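Local coordinates for protein particle-associated lyase (Acinetobacter bacteriophage AP22, PDB 4Y9V) that probably degrades the capsular polysaccharide of Acinetobacter baumannii as a trimeric phage tailspike lyase that binds capsular saccharide, at residues Gly293-Gly305 and Ala323-His337. Numbering follows the deposited sequence.
Sequences GSNNSTRHAVAIG and AILHSETDTSGADMH. With 49S (2-acetamido-2-deoxy-beta-D-mannopyranuronic acid), chain B; SO4 (sulfate ion), chain K.
H300 (86 Å² buried) lies against D335 (70 Å²), whose CB sits over the centre of the imidazole, 3.6 Å from its centroid; ring and carboxylate planes are stacked, 21° apart. Both ring nitrogens donate close to the ring plane: ND1 to S332 O (2.8 Å), NE2 to O2 of a sulfate probably from crystallisation (2.7 Å, almost straight at 178°). Together they hold the ring's rotation in this crystal. The D335 carboxylate, swung anti to its own backbone N (chi1 164°), meets I304 N through the anti lone pair of OD2 (3.0 Å) and H337 ND1 on the syn side of the same oxygen (2.7 Å). OD1 is hydrogen-bonded to T354 OG1. H337 NE2 is hydrogen-bonded to O1 of the bound N-acetylmannosaminuronic acid (2.9 Å), whose acetamido O7 lies over one face of the H337 ring, toward the rim; D335 is thus second-shell to this glycan-pocket histidine. I304 O accepts H337 N. Strands 293-297 and 323-327 pair in parallel, neighbouring strands from successive coils of the pectin lyase-like beta-helix. Strand 268-269 flanks 293-297 and strand 349-351 flanks 323-327; strand 302-305 pairs with 278-283, and Y345 of strand 343-346 packs against V302, I304 and L325.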
# COMPACT_ATOMS: atom_id res chain seq x y z
N GLY A 293 7.92 -7.00 -11.58
CA GLY A 293 8.98 -7.37 -12.47
C GLY A 293 10.33 -7.42 -11.79
O GLY A 293 10.43 -7.40 -10.56
N SER A 294 11.36 -7.57 -12.60
CA SER A 294 12.73 -7.61 -12.14
C SER A 294 13.63 -7.06 -13.23
O SER A 294 13.40 -7.30 -14.41
CB SER A 294 13.16 -9.05 -11.83
OG SER A 294 14.49 -9.15 -11.34
N ASN A 295 14.64 -6.32 -12.79
CA ASN A 295 15.64 -5.82 -13.70
C ASN A 295 16.98 -5.77 -12.98
O ASN A 295 17.05 -5.46 -11.79
CB ASN A 295 15.32 -4.40 -14.23
CG ASN A 295 14.00 -4.35 -14.99
OD1 ASN A 295 12.98 -4.05 -14.34
ND2 ASN A 295 14.04 -4.69 -16.25
N ASN A 296 18.03 -6.06 -13.76
CA ASN A 296 19.42 -6.07 -13.32
C ASN A 296 20.26 -5.26 -14.30
O ASN A 296 20.03 -5.29 -15.52
CB ASN A 296 19.94 -7.49 -13.26
CG ASN A 296 19.27 -8.29 -12.18
OD1 ASN A 296 19.03 -7.79 -11.09
ND2 ASN A 296 19.01 -9.55 -12.43
N SER A 297 21.24 -4.54 -13.78
CA SER A 297 22.07 -3.69 -14.62
C SER A 297 23.44 -3.50 -14.02
O SER A 297 23.63 -3.58 -12.80
CB SER A 297 21.36 -2.33 -14.75
OG SER A 297 22.13 -1.44 -15.54
N THR A 298 24.42 -3.08 -14.85
CA THR A 298 25.68 -2.62 -14.32
C THR A 298 25.48 -1.47 -13.32
O THR A 298 26.15 -1.44 -12.30
CB THR A 298 26.62 -2.17 -15.46
OG1 THR A 298 26.83 -3.32 -16.29
CG2 THR A 298 27.93 -1.61 -14.95
N ARG A 299 24.61 -0.52 -13.68
CA ARG A 299 24.24 0.59 -12.80
C ARG A 299 22.73 0.47 -12.51
O ARG A 299 22.26 -0.61 -12.20
CB ARG A 299 24.76 1.94 -13.30
CG ARG A 299 26.26 1.95 -13.48
CD ARG A 299 26.84 3.32 -13.80
NE ARG A 299 26.65 4.25 -12.70
CZ ARG A 299 25.83 5.27 -12.67
NH1 ARG A 299 25.06 5.61 -13.68
NH2 ARG A 299 25.76 6.01 -11.55
N HIS A 300 21.99 1.57 -12.54
CA HIS A 300 20.60 1.51 -12.10
C HIS A 300 19.82 0.49 -12.96
O HIS A 300 19.90 0.48 -14.19
CB HIS A 300 19.93 2.86 -12.19
CG HIS A 300 20.64 3.96 -11.47
ND1 HIS A 300 20.99 3.92 -10.16
CD2 HIS A 300 21.01 5.20 -11.90
CE1 HIS A 300 21.57 5.04 -9.78
NE2 HIS A 300 21.61 5.83 -10.82
N ALA A 301 19.01 -0.31 -12.27
CA ALA A 301 18.14 -1.27 -12.94
C ALA A 301 16.94 -0.58 -13.60
O ALA A 301 16.63 -0.84 -14.75
CB ALA A 301 17.74 -2.35 -11.97
N VAL A 302 16.28 0.29 -12.80
CA VAL A 302 15.32 1.26 -13.32
C VAL A 302 15.90 2.62 -12.99
O VAL A 302 16.10 2.95 -11.81
CB VAL A 302 13.91 1.09 -12.76
CG1 VAL A 302 13.03 2.26 -13.19
CG2 VAL A 302 13.31 -0.24 -13.20
N ALA A 303 16.20 3.40 -14.04
CA ALA A 303 16.63 4.78 -13.92
C ALA A 303 15.45 5.66 -14.29
O ALA A 303 14.85 5.45 -15.34
CB ALA A 303 17.79 5.07 -14.85
N ILE A 304 15.12 6.61 -13.44
CA ILE A 304 14.03 7.55 -13.70
C ILE A 304 14.70 8.92 -13.83
O ILE A 304 15.34 9.39 -12.88
CB ILE A 304 12.92 7.49 -12.65
CG1 ILE A 304 12.49 6.04 -12.41
CG2 ILE A 304 11.77 8.36 -13.10
CD1 ILE A 304 11.40 5.89 -11.35
N GLY A 305 14.61 9.52 -14.99
CA GLY A 305 15.32 10.76 -15.24
C GLY A 305 15.04 11.25 -16.65
O GLY A 305 13.93 11.65 -16.94
N ALA A 323 8.71 -4.91 -7.65
CA ALA A 323 9.87 -5.06 -8.53
C ALA A 323 11.13 -5.34 -7.72
O ALA A 323 11.34 -4.74 -6.65
CB ALA A 323 10.05 -3.82 -9.38
N ILE A 324 11.98 -6.20 -8.26
CA ILE A 324 13.27 -6.56 -7.67
C ILE A 324 14.34 -5.98 -8.57
O ILE A 324 14.46 -6.38 -9.73
CB ILE A 324 13.39 -8.08 -7.47
CG1 ILE A 324 12.17 -8.74 -6.84
CG2 ILE A 324 14.67 -8.37 -6.73
CD1 ILE A 324 11.77 -8.29 -5.45
N LEU A 325 15.09 -4.99 -8.06
CA LEU A 325 15.89 -4.09 -8.88
C LEU A 325 17.31 -4.01 -8.33
O LEU A 325 17.52 -3.53 -7.21
CB LEU A 325 15.25 -2.69 -8.84
CG LEU A 325 13.81 -2.61 -9.36
CD1 LEU A 325 13.27 -1.22 -9.20
CD2 LEU A 325 13.72 -3.07 -10.83
N HIS A 326 18.30 -4.45 -9.13
CA HIS A 326 19.66 -4.52 -8.64
C HIS A 326 20.68 -3.99 -9.63
O HIS A 326 20.58 -4.18 -10.84
CB HIS A 326 20.04 -5.96 -8.22
CG HIS A 326 19.29 -6.38 -6.99
ND1 HIS A 326 19.46 -5.72 -5.78
CD2 HIS A 326 18.39 -7.32 -6.70
CE1 HIS A 326 18.67 -6.30 -4.87
NE2 HIS A 326 18.01 -7.28 -5.40
N SER A 327 21.70 -3.32 -9.05
CA SER A 327 22.87 -2.90 -9.78
C SER A 327 24.06 -3.76 -9.37
O SER A 327 24.23 -4.08 -8.18
CB SER A 327 23.20 -1.43 -9.54
OG SER A 327 23.60 -1.20 -8.20
N GLU A 328 24.92 -4.06 -10.33
CA GLU A 328 26.16 -4.82 -10.05
C GLU A 328 27.21 -3.94 -9.40
O GLU A 328 27.89 -4.39 -8.44
CB GLU A 328 26.65 -5.39 -11.40
CG GLU A 328 28.00 -6.12 -11.28
CD GLU A 328 29.20 -5.26 -11.52
OE1 GLU A 328 29.18 -4.50 -12.52
OE2 GLU A 328 30.21 -5.46 -10.81
N THR A 329 27.40 -2.72 -9.88
CA THR A 329 28.24 -1.76 -9.21
C THR A 329 27.53 -1.23 -7.96
O THR A 329 26.35 -1.47 -7.74
CB THR A 329 28.64 -0.60 -10.14
OG1 THR A 329 27.49 0.17 -10.47
CG2 THR A 329 29.38 -1.09 -11.38
N ASP A 330 28.26 -0.44 -7.17
CA ASP A 330 27.75 -0.01 -5.86
C ASP A 330 26.87 1.22 -5.88
O ASP A 330 26.77 1.89 -4.86
CB ASP A 330 28.91 0.17 -4.89
CG ASP A 330 28.49 0.12 -3.42
OD1 ASP A 330 27.68 -0.78 -3.09
OD2 ASP A 330 29.00 0.95 -2.63
N THR A 331 26.16 1.46 -6.95
CA THR A 331 25.09 2.44 -7.01
C THR A 331 23.77 1.75 -6.59
O THR A 331 23.80 0.74 -5.92
CB THR A 331 25.08 3.14 -8.36
OG1 THR A 331 24.14 4.22 -8.33
CG2 THR A 331 24.72 2.24 -9.52
N SER A 332 22.65 2.36 -6.97
CA SER A 332 21.34 1.84 -6.57
C SER A 332 20.66 1.08 -7.69
O SER A 332 20.68 1.45 -8.86
CB SER A 332 20.44 2.97 -6.10
OG SER A 332 20.25 3.93 -7.15
N GLY A 333 19.95 0.02 -7.29
CA GLY A 333 19.08 -0.68 -8.22
C GLY A 333 17.91 0.17 -8.68
O GLY A 333 17.63 0.31 -9.86
N ALA A 334 17.19 0.71 -7.69
CA ALA A 334 16.10 1.66 -7.89
C ALA A 334 16.67 3.08 -7.86
O ALA A 334 17.47 3.44 -7.00
CB ALA A 334 15.07 1.52 -6.78
N ASP A 335 16.21 3.90 -8.81
CA ASP A 335 16.69 5.26 -8.90
C ASP A 335 15.58 6.26 -9.14
O ASP A 335 14.57 5.99 -9.81
CB ASP A 335 17.72 5.37 -10.06
CG ASP A 335 18.00 6.81 -10.51
OD1 ASP A 335 18.83 7.46 -9.82
OD2 ASP A 335 17.37 7.23 -11.52
N MET A 336 15.84 7.47 -8.65
CA MET A 336 15.14 8.69 -9.04
C MET A 336 16.18 9.79 -9.16
O MET A 336 16.83 10.14 -8.17
CB MET A 336 14.07 9.12 -8.02
CG MET A 336 13.09 8.04 -7.63
SD MET A 336 11.92 8.72 -6.43
CE MET A 336 11.19 7.22 -5.78
N HIS A 337 16.34 10.36 -10.36
CA HIS A 337 17.18 11.51 -10.57
C HIS A 337 16.52 12.80 -10.04
O HIS A 337 15.34 12.83 -9.70
CB HIS A 337 17.50 11.69 -12.07
CG HIS A 337 18.52 10.76 -12.61
ND1 HIS A 337 18.47 9.40 -12.66
CD2 HIS A 337 19.69 11.08 -13.21
CE1 HIS A 337 19.56 8.92 -13.25
NE2 HIS A 337 20.30 9.94 -13.61
C8 49S B . 18.58 12.71 -15.79
C7 49S B . 19.23 11.47 -16.37
O7 49S B . 18.61 10.39 -16.42
N2 49S B . 20.49 11.61 -16.81
C2 49S B . 21.28 10.51 -17.32
C3 49S B . 21.44 10.57 -18.84
O3 49S B . 20.17 10.54 -19.49
C1 49S B . 22.66 10.53 -16.69
O1 49S B . 22.60 10.53 -15.29
O5 49S B . 23.32 11.75 -17.04
C5 49S B . 23.61 11.78 -18.45
C6 49S B . 24.41 13.03 -18.74
O6A 49S B . 24.06 14.11 -18.20
O6B 49S B . 25.38 12.91 -19.52
C4 49S B . 22.30 11.76 -19.26
O4 49S B . 22.78 11.67 -20.60
S SO4 K . 23.31 8.68 -12.19
O1 SO4 K . 22.95 10.05 -12.51
O2 SO4 K . 22.75 8.32 -10.88
O3 SO4 K . 24.78 8.63 -12.15
O4 SO4 K . 22.83 7.67 -13.17
O HOH W 1 16.43 -8.36 -10.13
O HOH W 2 16.85 -8.03 -9.59
O HOH W 3 27.89 -5.42 -14.83
O HOH W 4 28.16 2.89 -10.57